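Local structure of penicillin-binding protein 2B (2WAD) at residues A[385-397]-A[440-452]. The protein forms peptide cross-links between neighbouring glycan strands of the pneumococcal cell wall during peripheral peptidoglycan synthesis, and binds penicillin. Sequence-based numbering, arbitrary orientation.
Sequences GSVVKAATISSGW and LEYSSNAYVVQTA. Unlike the reference sequence in segment 440-452: A446 (reference Thr), V448 (reference Met).
K389 reaches from the first turn of helix 389-397 into the turn 443-445; chi2 to chi4 all near 180° carry NZ the full length of the chain. K389 NZ donates to N445 OD1 at 2.6 Å. It approaches this carbonyl and that of S443 from above their planes, more steeply at S443, where K389 NZ lies 2.9 Å from S443 O. S443 OG accepts from K389 NZ at 3.1 Å. One turn back, S386 OG accepts from K389 NZ at 2.8 Å, and the four oxygens must share its N-H groups. S443, at positive phi, closes a Schellman motif, and S444 N-caps the next helix, its OG accepting from Y447 N and also bonded to D410.

Away from this polar end the contact is apolar and close. The axes of 389-397 and 445-452 come within 9.2 Å at 37°, and V448 CG1 settles against the K389 chain and T392 CB. G396 lets T451 CG2 come within 3.5 Å of its CA, while T451 OG1 turns back to Y447 O. I393 CD1 meets L440 CG tip to tip, and its CG1 lies obliquely by the Y447 ring.

The serine end is the wetter side: S386 is partly exposed, a water joins S386 OG and S443 OG, and S443 OG also bonds K615. S386, the inferred acyl-ester nucleophile, K389 and S443-N445 match the SxxK and SxN motifs of penicillin-binding transpeptidases; K389 NZ, bonded to all three, is consistent with a lysine assisting proton transfer at the serine.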
loop_
_atom_site.group_PDB
_atom_site.type_symbol
_atom_site.label_atom_id
_atom_site.label_comp_id
_atom_site.label_asym_id
_atom_site.label_seq_id
_atom_site.Cartn_x
_atom_site.Cartn_y
_atom_site.Cartn_z
ATOM N N GLY A 385 17.066 -7.998 14.303
ATOM C CA GLY A 385 18.366 -8.001 14.956
ATOM C C GLY A 385 18.561 -6.812 15.885
ATOM O O GLY A 385 17.584 -6.239 16.393
ATOM N N SER A 386 19.820 -6.407 16.059
ATOM C CA SER A 386 20.244 -5.514 17.134
ATOM C C SER A 386 19.773 -4.066 17.032
ATOM O O SER A 386 19.996 -3.264 17.939
ATOM C CB SER A 386 21.777 -5.541 17.247
ATOM O OG SER A 386 22.220 -6.614 18.069
ATOM N N VAL A 387 19.205 -3.690 15.900
ATOM C CA VAL A 387 18.667 -2.340 15.778
ATOM C C VAL A 387 17.677 -2.038 16.907
ATOM O O VAL A 387 17.630 -0.924 17.384
ATOM C CB VAL A 387 18.056 -2.075 14.403
ATOM C CG1 VAL A 387 19.158 -2.146 13.340
ATOM C CG2 VAL A 387 16.935 -3.094 14.091
ATOM N N VAL A 388 16.945 -3.036 17.378
ATOM C CA VAL A 388 15.837 -2.817 18.288
ATOM C C VAL A 388 16.243 -2.601 19.741
ATOM O O VAL A 388 15.371 -2.422 20.578
ATOM C CB VAL A 388 14.817 -3.987 18.285
ATOM C CG1 VAL A 388 14.279 -4.284 16.865
ATOM C CG2 VAL A 388 15.393 -5.202 18.987
ATOM N N LYS A 389 17.539 -2.583 20.052
ATOM C CA LYS A 389 17.961 -2.572 21.438
ATOM C C LYS A 389 17.523 -1.349 22.247
ATOM O O LYS A 389 17.318 -1.427 23.461
ATOM C CB LYS A 389 19.460 -2.871 21.539
ATOM C CG LYS A 389 19.750 -4.331 21.248
ATOM C CD LYS A 389 21.243 -4.651 21.227
ATOM C CE LYS A 389 21.425 -6.142 20.973
ATOM N NZ LYS A 389 22.828 -6.641 20.837
ATOM N N ALA A 390 17.347 -0.221 21.572
ATOM C CA ALA A 390 16.838 0.992 22.209
ATOM C C ALA A 390 15.390 0.867 22.693
ATOM O O ALA A 390 14.995 1.527 23.673
ATOM C CB ALA A 390 16.940 2.151 21.265
ATOM N N ALA A 391 14.591 0.037 22.022
ATOM C CA ALA A 391 13.212 -0.149 22.468
ATOM C C ALA A 391 13.185 -1.022 23.724
ATOM O O ALA A 391 12.369 -0.799 24.622
ATOM C CB ALA A 391 12.307 -0.712 21.347
ATOM N N THR A 392 14.078 -2.003 23.811
ATOM C CA THR A 392 14.149 -2.856 25.006
ATOM C C THR A 392 14.579 -2.115 26.258
ATOM O O THR A 392 14.029 -2.355 27.333
ATOM C CB THR A 392 15.135 -4.014 24.824
ATOM O OG1 THR A 392 14.821 -4.693 23.600
ATOM C CG2 THR A 392 15.013 -4.974 25.986
ATOM N N ILE A 393 15.589 -1.256 26.124
ATOM C CA ILE A 393 15.955 -0.350 27.196
ATOM C C ILE A 393 14.771 0.535 27.584
ATOM O O ILE A 393 14.535 0.790 28.766
ATOM C CB ILE A 393 17.208 0.489 26.838
ATOM C CG1 ILE A 393 18.397 -0.436 26.555
ATOM C CG2 ILE A 393 17.653 1.359 28.006
ATOM C CD1 ILE A 393 19.637 0.275 25.975
ATOM N N SER A 394 14.039 1.055 26.607
ATOM C CA SER A 394 12.883 1.883 26.942
ATOM C C SER A 394 11.918 1.095 27.856
ATOM O O SER A 394 11.401 1.612 28.843
ATOM C CB SER A 394 12.147 2.323 25.679
ATOM O OG SER A 394 12.961 3.124 24.839
ATOM N N SER A 395 11.673 -0.158 27.512
ATOM C CA SER A 395 10.795 -1.008 28.296
ATOM C C SER A 395 11.322 -1.186 29.719
ATOM O O SER A 395 10.531 -1.291 30.648
ATOM C CB SER A 395 10.608 -2.353 27.600
ATOM O OG SER A 395 9.425 -2.991 28.050
ATOM N N GLY A 396 12.647 -1.221 29.871
ATOM C CA GLY A 396 13.309 -1.232 31.165
ATOM C C GLY A 396 13.005 0.001 32.007
ATOM O O GLY A 396 12.749 -0.114 33.199
ATOM N N TRP A 397 13.051 1.186 31.406
ATOM C CA TRP A 397 12.665 2.404 32.106
ATOM C C TRP A 397 11.173 2.406 32.482
ATOM O O TRP A 397 10.850 2.745 33.615
ATOM C CB TRP A 397 13.000 3.647 31.273
ATOM C CG TRP A 397 14.472 3.944 31.195
ATOM C CD1 TRP A 397 15.373 3.868 32.222
ATOM C CD2 TRP A 397 15.210 4.368 30.049
ATOM N NE1 TRP A 397 16.616 4.219 31.791
ATOM C CE2 TRP A 397 16.551 4.522 30.457
ATOM C CE3 TRP A 397 14.871 4.635 28.714
ATOM C CZ2 TRP A 397 17.561 4.916 29.576
ATOM C CZ3 TRP A 397 15.874 5.020 27.835
ATOM C CH2 TRP A 397 17.206 5.157 28.272
ATOM N N LEU A 440 24.333 0.573 23.999
ATOM C CA LEU A 440 23.936 0.846 22.616
ATOM C C LEU A 440 25.164 0.945 21.703
ATOM O O LEU A 440 25.187 0.353 20.611
ATOM C CB LEU A 440 23.057 2.099 22.551
ATOM C CG LEU A 440 21.627 1.935 23.101
ATOM C CD1 LEU A 440 20.882 3.245 23.244
ATOM C CD2 LEU A 440 20.786 1.003 22.246
ATOM N N GLU A 441 26.191 1.654 22.180
ATOM C CA GLU A 441 27.432 1.848 21.407
ATOM C C GLU A 441 28.085 0.532 20.984
ATOM O O GLU A 441 28.497 0.397 19.820
ATOM C CB GLU A 441 28.441 2.731 22.144
ATOM C CG GLU A 441 29.755 2.945 21.398
ATOM C CD GLU A 441 30.734 3.862 22.148
ATOM O OE1 GLU A 441 30.389 4.368 23.238
ATOM O OE2 GLU A 441 31.859 4.084 21.643
ATOM N N TYR A 442 28.108 -0.432 21.913
ATOM C CA TYR A 442 28.731 -1.740 21.707
ATOM C C TYR A 442 27.800 -2.854 21.245
ATOM O O TYR A 442 28.248 -3.942 20.856
ATOM C CB TYR A 442 29.407 -2.224 22.988
ATOM C CG TYR A 442 30.292 -1.231 23.691
ATOM C CD1 TYR A 442 30.881 -0.169 23.011
ATOM C CD2 TYR A 442 30.554 -1.368 25.051
ATOM C CE1 TYR A 442 31.693 0.748 23.684
ATOM C CE2 TYR A 442 31.371 -0.470 25.720
ATOM C CZ TYR A 442 31.929 0.590 25.042
ATOM O OH TYR A 442 32.728 1.477 25.750
ATOM N N SER A 443 26.501 -2.577 21.278
ATOM C CA SER A 443 25.491 -3.580 20.962
ATOM C C SER A 443 25.550 -4.744 21.940
ATOM O O SER A 443 25.581 -5.903 21.541
ATOM C CB SER A 443 25.583 -4.062 19.507
ATOM O OG SER A 443 24.328 -4.574 19.044
ATOM N N SER A 444 25.575 -4.416 23.224
ATOM C CA SER A 444 25.662 -5.432 24.264
ATOM C C SER A 444 24.372 -6.237 24.374
ATOM O O SER A 444 23.301 -5.671 24.635
ATOM C CB SER A 444 25.932 -4.750 25.609
ATOM O OG SER A 444 25.677 -5.653 26.664
ATOM N N ASN A 445 24.465 -7.551 24.200
ATOM C CA ASN A 445 23.338 -8.410 24.567
ATOM C C ASN A 445 23.148 -8.547 26.088
ATOM O O ASN A 445 22.021 -8.724 26.544
ATOM C CB ASN A 445 23.458 -9.806 23.948
ATOM C CG ASN A 445 23.116 -9.847 22.462
ATOM O OD1 ASN A 445 22.420 -8.981 21.914
ATOM N ND2 ASN A 445 23.582 -10.901 21.803
ATOM N N ALA A 446 24.225 -8.475 26.872
ATOM C CA ALA A 446 24.121 -8.649 28.327
ATOM C C ALA A 446 23.200 -7.604 28.940
ATOM O O ALA A 446 22.449 -7.901 29.881
ATOM C CB ALA A 446 25.479 -8.582 29.013
ATOM N N TYR A 447 23.286 -6.381 28.430
ATOM C CA TYR A 447 22.509 -5.280 29.025
ATOM C C TYR A 447 20.992 -5.491 28.832
ATOM O O TYR A 447 20.204 -5.265 29.773
ATOM C CB TYR A 447 22.944 -3.933 28.436
ATOM C CG TYR A 447 22.496 -2.720 29.238
ATOM C CD1 TYR A 447 23.294 -2.211 30.250
ATOM C CD2 TYR A 447 21.268 -2.105 29.004
ATOM C CE1 TYR A 447 22.895 -1.118 31.004
ATOM C CE2 TYR A 447 20.849 -1.016 29.765
ATOM C CZ TYR A 447 21.675 -0.535 30.756
ATOM O OH TYR A 447 21.301 0.537 31.528
ATOM N N VAL A 448 20.590 -5.933 27.632
ATOM C CA VAL A 448 19.184 -6.036 27.283
ATOM C C VAL A 448 18.550 -7.330 27.787
ATOM O O VAL A 448 17.351 -7.371 28.019
ATOM C CB VAL A 448 18.897 -5.894 25.764
ATOM C CG1 VAL A 448 19.074 -4.440 25.301
ATOM C CG2 VAL A 448 19.722 -6.869 24.934
ATOM N N VAL A 449 19.343 -8.387 27.908
ATOM C CA VAL A 449 18.885 -9.638 28.482
ATOM C C VAL A 449 18.658 -9.495 30.001
ATOM O O VAL A 449 17.655 -9.965 30.537
ATOM C CB VAL A 449 19.856 -10.794 28.158
ATOM C CG1 VAL A 449 19.497 -12.018 28.973
ATOM C CG2 VAL A 449 19.768 -11.161 26.677
ATOM N N GLN A 450 19.572 -8.834 30.696
ATOM C CA GLN A 450 19.363 -8.481 32.099
ATOM C C GLN A 450 18.173 -7.543 32.285
ATOM O O GLN A 450 17.366 -7.751 33.167
ATOM C CB GLN A 450 20.638 -7.879 32.709
ATOM C CG GLN A 450 21.709 -8.914 33.008
ATOM C CD GLN A 450 23.012 -8.308 33.520
ATOM O OE1 GLN A 450 23.330 -8.427 34.705
ATOM N NE2 GLN A 450 23.792 -7.692 32.625
ATOM N N THR A 451 18.024 -6.538 31.430
ATOM C CA THR A 451 16.820 -5.716 31.433
ATOM C C THR A 451 15.532 -6.511 31.280
ATOM O O THR A 451 14.615 -6.305 32.079
ATOM C CB THR A 451 16.842 -4.616 30.357
ATOM O OG1 THR A 451 17.952 -3.742 30.582
ATOM C CG2 THR A 451 15.563 -3.795 30.404
ATOM N N ALA A 452 15.447 -7.385 30.271
ATOM C CA ALA A 452 14.253 -8.233 30.101
ATOM C C ALA A 452 13.962 -9.130 31.313
ATOM O O ALA A 452 12.823 -9.230 31.763
ATOM C CB ALA A 452 14.348 -9.109 28.834
HETATM O O HOH W 1 25.084 -6.738 17.544
#